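Local coordinates for protein probable Thioesterase (Bartonella henselae, PDB 3HM0) that probably hydrolyses thioesters, perhaps of acyl-coenzyme A, as a member of the hotdog-fold thioesterase superfamily, at residues K89-R103 against S136-E150. Residues are numbered along the deposited sequence; the frame is centred on the assembly and turned at random.
Sequences KLFFVVRHMEINFSR and SMLVTAKVEIALINE
Two long antiparallel strands of the hotdog-fold sheet, 90-101 and 136-149, meet here, with a classic beta bulge that places Arg95 and His96 opposite Glu144. The bulge shows in the bonding: Arg95 N donates to Glu144 O (2.7 Å), whereas Glu144 N returns to His96 O, so the register slips by one residue. Beyond it, regular pairs run from Glu98 with Lys142 to Asn100 with Thr140.

On the face bearing Met97 and Ile99, apolar branches mesh. Ile99 CG2 touches Val139 CG1 at 3.4 Å; Met97 lies side by side with Val143, pointing the same way, its CE 3.9 Å from Val143 CG2. Phe92 lays CD1 near Ile145 CG2 (3.7 Å), with Ala146 O at the ring edge. Helix 58-72 packs on this face through Tyr59, Phe63 and Leu71.

On the other face, Val93 CG2 meets Ile148 CG1 at 3.4 Å, the side chains crossing near a right angle. Arg95, bent at chi2 (-74°), runs its CG past Ala146 CB, and its NH1 hydrogen-bonds to Phe101 O of the second subunit. Residues 96-100 pair antiparallel with a strand of that subunit, continuing the sheet across the interface.

At the far end Leu138 O accepts from both Ser102 N (2.8 Å) and Arg103 N. Arg103, extended from CG to NE, hydrogen-bonds through NH1 to Met137 O (2.8 Å), which sits 17° out of the guanidinium plane; the N-H...O angle of 141° makes the bond bent.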
# COMPACT_ATOMS: atom_id res chain seq x y z
N LYS A 89 13.50 21.28 7.99
CA LYS A 89 13.04 19.90 7.92
C LYS A 89 13.72 19.19 6.76
O LYS A 89 13.95 19.78 5.70
CB LYS A 89 11.53 19.85 7.76
CG LYS A 89 10.79 20.67 8.79
CD LYS A 89 9.30 20.44 8.69
CE LYS A 89 8.58 20.99 9.90
NZ LYS A 89 7.19 21.34 9.50
N LEU A 90 14.05 17.92 6.96
CA LEU A 90 14.89 17.19 6.02
C LEU A 90 14.37 15.79 5.83
O LEU A 90 13.92 15.17 6.78
CB LEU A 90 16.36 17.15 6.51
CG LEU A 90 17.09 18.50 6.53
CD1 LEU A 90 18.42 18.43 7.29
CD2 LEU A 90 17.28 19.07 5.10
N PHE A 91 14.42 15.30 4.59
CA PHE A 91 13.87 13.99 4.27
C PHE A 91 14.82 13.27 3.35
O PHE A 91 15.41 13.86 2.47
CB PHE A 91 12.51 14.10 3.55
CG PHE A 91 11.46 14.89 4.30
CD1 PHE A 91 10.60 14.27 5.19
CD2 PHE A 91 11.32 16.25 4.07
CE1 PHE A 91 9.61 15.00 5.88
CE2 PHE A 91 10.35 17.00 4.74
CZ PHE A 91 9.49 16.37 5.65
N PHE A 92 14.97 11.97 3.58
CA PHE A 92 15.64 11.12 2.62
C PHE A 92 14.77 10.94 1.37
O PHE A 92 13.54 11.07 1.42
CB PHE A 92 15.96 9.78 3.24
CG PHE A 92 17.12 9.84 4.17
CD1 PHE A 92 18.34 10.37 3.76
CD2 PHE A 92 17.01 9.35 5.47
CE1 PHE A 92 19.42 10.41 4.62
CE2 PHE A 92 18.10 9.38 6.33
CZ PHE A 92 19.30 9.91 5.92
N VAL A 93 15.43 10.70 0.24
CA VAL A 93 14.74 10.46 -1.02
C VAL A 93 15.54 9.44 -1.80
O VAL A 93 16.77 9.54 -1.90
CB VAL A 93 14.60 11.73 -1.88
CG1 VAL A 93 13.85 11.44 -3.18
CG2 VAL A 93 13.86 12.81 -1.11
N VAL A 94 14.83 8.44 -2.31
CA VAL A 94 15.40 7.51 -3.26
C VAL A 94 15.56 8.23 -4.59
O VAL A 94 14.60 8.79 -5.15
CB VAL A 94 14.56 6.24 -3.41
CG1 VAL A 94 15.31 5.23 -4.24
CG2 VAL A 94 14.24 5.65 -2.03
N ARG A 95 16.79 8.23 -5.07
CA ARG A 95 17.11 8.84 -6.35
C ARG A 95 17.15 7.82 -7.47
O ARG A 95 16.60 8.04 -8.56
CB ARG A 95 18.44 9.56 -6.23
CG ARG A 95 18.31 10.93 -5.65
CD ARG A 95 17.73 11.87 -6.66
NE ARG A 95 17.33 13.09 -6.00
CZ ARG A 95 16.07 13.44 -5.76
NH1 ARG A 95 15.07 12.66 -6.16
NH2 ARG A 95 15.83 14.58 -5.14
N HIS A 96 17.79 6.70 -7.21
CA HIS A 96 17.86 5.63 -8.17
C HIS A 96 17.82 4.32 -7.41
O HIS A 96 18.30 4.22 -6.29
CB HIS A 96 19.14 5.76 -9.03
CG HIS A 96 19.60 4.47 -9.63
ND1 HIS A 96 19.35 4.13 -10.94
CD2 HIS A 96 20.31 3.44 -9.11
CE1 HIS A 96 19.88 2.94 -11.20
NE2 HIS A 96 20.47 2.50 -10.10
N MET A 97 17.22 3.32 -8.04
CA MET A 97 17.14 2.00 -7.45
C MET A 97 17.24 0.93 -8.55
O MET A 97 16.65 1.08 -9.62
CB MET A 97 15.83 1.91 -6.68
CG MET A 97 15.74 0.73 -5.77
SD MET A 97 14.30 0.82 -4.65
CE MET A 97 14.82 -0.45 -3.49
N GLU A 98 18.01 -0.13 -8.29
CA GLU A 98 18.09 -1.31 -9.14
C GLU A 98 17.66 -2.51 -8.35
O GLU A 98 18.29 -2.84 -7.34
CB GLU A 98 19.53 -1.58 -9.59
CG GLU A 98 19.79 -1.29 -11.06
CD GLU A 98 20.39 -2.48 -11.83
OE1 GLU A 98 21.39 -3.08 -11.33
OE2 GLU A 98 19.87 -2.80 -12.93
N ILE A 99 16.62 -3.19 -8.82
CA ILE A 99 16.17 -4.41 -8.15
C ILE A 99 16.23 -5.65 -9.04
O ILE A 99 15.83 -5.63 -10.20
CB ILE A 99 14.74 -4.28 -7.56
CG1 ILE A 99 14.55 -2.91 -6.91
CG2 ILE A 99 14.43 -5.41 -6.57
CD1 ILE A 99 14.11 -1.84 -7.89
N ASN A 100 16.72 -6.72 -8.44
CA ASN A 100 16.69 -8.02 -9.06
C ASN A 100 15.75 -8.96 -8.31
O ASN A 100 15.97 -9.22 -7.12
CB ASN A 100 18.10 -8.61 -9.12
CG ASN A 100 18.16 -9.92 -9.90
OD1 ASN A 100 17.54 -10.05 -10.96
ND2 ASN A 100 18.91 -10.90 -9.37
N PHE A 101 14.72 -9.45 -8.98
CA PHE A 101 13.77 -10.40 -8.35
C PHE A 101 14.05 -11.85 -8.73
O PHE A 101 13.55 -12.34 -9.75
CB PHE A 101 12.32 -10.03 -8.70
CG PHE A 101 11.94 -8.58 -8.38
CD1 PHE A 101 11.34 -8.25 -7.18
CD2 PHE A 101 12.16 -7.57 -9.31
CE1 PHE A 101 10.99 -6.93 -6.91
CE2 PHE A 101 11.80 -6.26 -9.03
CZ PHE A 101 11.21 -5.94 -7.84
N SER A 102 14.84 -12.56 -7.93
CA SER A 102 15.28 -13.91 -8.28
C SER A 102 14.30 -15.00 -7.88
O SER A 102 13.98 -15.87 -8.67
CB SER A 102 16.64 -14.26 -7.67
OG SER A 102 17.55 -13.19 -7.78
N ARG A 103 13.88 -14.97 -6.62
CA ARG A 103 13.09 -16.02 -6.04
C ARG A 103 11.99 -15.38 -5.23
O ARG A 103 12.17 -14.27 -4.71
CB ARG A 103 13.94 -16.85 -5.12
CG ARG A 103 14.92 -17.77 -5.81
CD ARG A 103 15.43 -18.82 -4.81
NE ARG A 103 16.56 -19.57 -5.34
CZ ARG A 103 17.79 -19.07 -5.54
NH1 ARG A 103 18.09 -17.79 -5.28
NH2 ARG A 103 18.74 -19.88 -6.02
N SER A 136 18.37 -18.70 1.41
CA SER A 136 17.96 -18.54 0.04
C SER A 136 17.80 -17.06 -0.32
O SER A 136 16.96 -16.34 0.25
CB SER A 136 16.67 -19.32 -0.19
OG SER A 136 16.23 -19.15 -1.52
N MET A 137 18.60 -16.60 -1.27
CA MET A 137 18.52 -15.23 -1.76
C MET A 137 17.30 -15.05 -2.65
O MET A 137 17.12 -15.79 -3.60
CB MET A 137 19.79 -14.88 -2.53
CG MET A 137 19.83 -13.46 -2.99
SD MET A 137 19.88 -12.34 -1.61
CE MET A 137 21.62 -12.41 -1.17
N LEU A 138 16.47 -14.06 -2.33
CA LEU A 138 15.23 -13.81 -3.08
C LEU A 138 15.31 -12.57 -3.97
O LEU A 138 15.05 -12.64 -5.18
CB LEU A 138 14.01 -13.74 -2.14
CG LEU A 138 13.88 -14.84 -1.07
CD1 LEU A 138 12.95 -14.43 0.06
CD2 LEU A 138 13.48 -16.18 -1.65
N VAL A 139 15.70 -11.44 -3.38
CA VAL A 139 15.68 -10.17 -4.06
C VAL A 139 16.93 -9.42 -3.64
O VAL A 139 17.37 -9.56 -2.51
CB VAL A 139 14.40 -9.35 -3.65
CG1 VAL A 139 14.38 -8.00 -4.36
CG2 VAL A 139 13.13 -10.11 -3.95
N THR A 140 17.51 -8.63 -4.55
CA THR A 140 18.72 -7.85 -4.22
C THR A 140 18.54 -6.45 -4.78
O THR A 140 17.86 -6.28 -5.79
CB THR A 140 19.99 -8.40 -4.90
OG1 THR A 140 19.87 -8.21 -6.32
CG2 THR A 140 20.22 -9.87 -4.60
N ALA A 141 19.17 -5.44 -4.17
CA ALA A 141 18.97 -4.08 -4.65
C ALA A 141 20.14 -3.12 -4.40
O ALA A 141 20.84 -3.21 -3.38
CB ALA A 141 17.67 -3.50 -4.08
N LYS A 142 20.33 -2.20 -5.36
CA LYS A 142 21.26 -1.10 -5.22
C LYS A 142 20.45 0.17 -5.19
O LYS A 142 19.62 0.41 -6.06
CB LYS A 142 22.29 -1.05 -6.36
CG LYS A 142 23.56 -1.90 -6.15
CD LYS A 142 23.38 -3.36 -6.62
CE LYS A 142 24.26 -4.35 -5.81
NZ LYS A 142 23.60 -5.72 -5.62
N VAL A 143 20.66 0.97 -4.16
CA VAL A 143 19.81 2.12 -3.93
C VAL A 143 20.68 3.34 -3.78
O VAL A 143 21.70 3.31 -3.09
CB VAL A 143 18.97 1.94 -2.65
CG1 VAL A 143 17.80 2.83 -2.70
CG2 VAL A 143 18.49 0.50 -2.51
N GLU A 144 20.27 4.43 -4.42
CA GLU A 144 20.89 5.73 -4.21
C GLU A 144 19.95 6.68 -3.44
O GLU A 144 18.83 6.94 -3.87
CB GLU A 144 21.26 6.35 -5.57
CG GLU A 144 22.20 7.54 -5.46
CD GLU A 144 22.40 8.26 -6.78
OE1 GLU A 144 22.73 7.59 -7.80
OE2 GLU A 144 22.22 9.50 -6.79
N ILE A 145 20.44 7.22 -2.33
CA ILE A 145 19.65 8.07 -1.44
C ILE A 145 20.21 9.48 -1.34
O ILE A 145 21.38 9.65 -1.02
CB ILE A 145 19.62 7.48 -0.02
CG1 ILE A 145 19.45 5.95 -0.04
CG2 ILE A 145 18.59 8.18 0.84
CD1 ILE A 145 18.04 5.45 -0.21
N ALA A 146 19.38 10.48 -1.59
CA ALA A 146 19.72 11.87 -1.34
C ALA A 146 18.94 12.43 -0.14
O ALA A 146 18.00 11.79 0.37
CB ALA A 146 19.43 12.72 -2.57
N LEU A 147 19.32 13.64 0.29
CA LEU A 147 18.73 14.32 1.44
C LEU A 147 18.15 15.65 0.98
O LEU A 147 18.88 16.47 0.43
CB LEU A 147 19.80 14.55 2.52
CG LEU A 147 19.31 15.15 3.85
CD1 LEU A 147 18.28 14.24 4.51
CD2 LEU A 147 20.47 15.45 4.84
N ILE A 148 16.86 15.88 1.18
CA ILE A 148 16.26 17.12 0.70
C ILE A 148 15.42 17.82 1.75
O ILE A 148 14.97 17.19 2.71
CB ILE A 148 15.38 16.91 -0.55
CG1 ILE A 148 14.16 16.04 -0.22
CG2 ILE A 148 16.19 16.34 -1.70
CD1 ILE A 148 13.03 16.15 -1.24
N ASN A 149 15.20 19.11 1.56
CA ASN A 149 14.35 19.88 2.45
C ASN A 149 12.90 19.97 1.96
O ASN A 149 12.57 19.48 0.88
CB ASN A 149 14.94 21.26 2.71
CG ASN A 149 14.80 22.21 1.53
OD1 ASN A 149 14.35 21.84 0.44
ND2 ASN A 149 15.20 23.46 1.74
N GLU A 150 12.05 20.59 2.77
CA GLU A 150 10.60 20.66 2.53
C GLU A 150 10.25 21.19 1.13
O GLU A 150 9.16 20.93 0.60
CB GLU A 150 10.01 21.59 3.58
CG GLU A 150 8.71 21.17 4.23
CD GLU A 150 8.24 22.25 5.20
OE1 GLU A 150 9.13 22.91 5.82
OE2 GLU A 150 7.01 22.48 5.33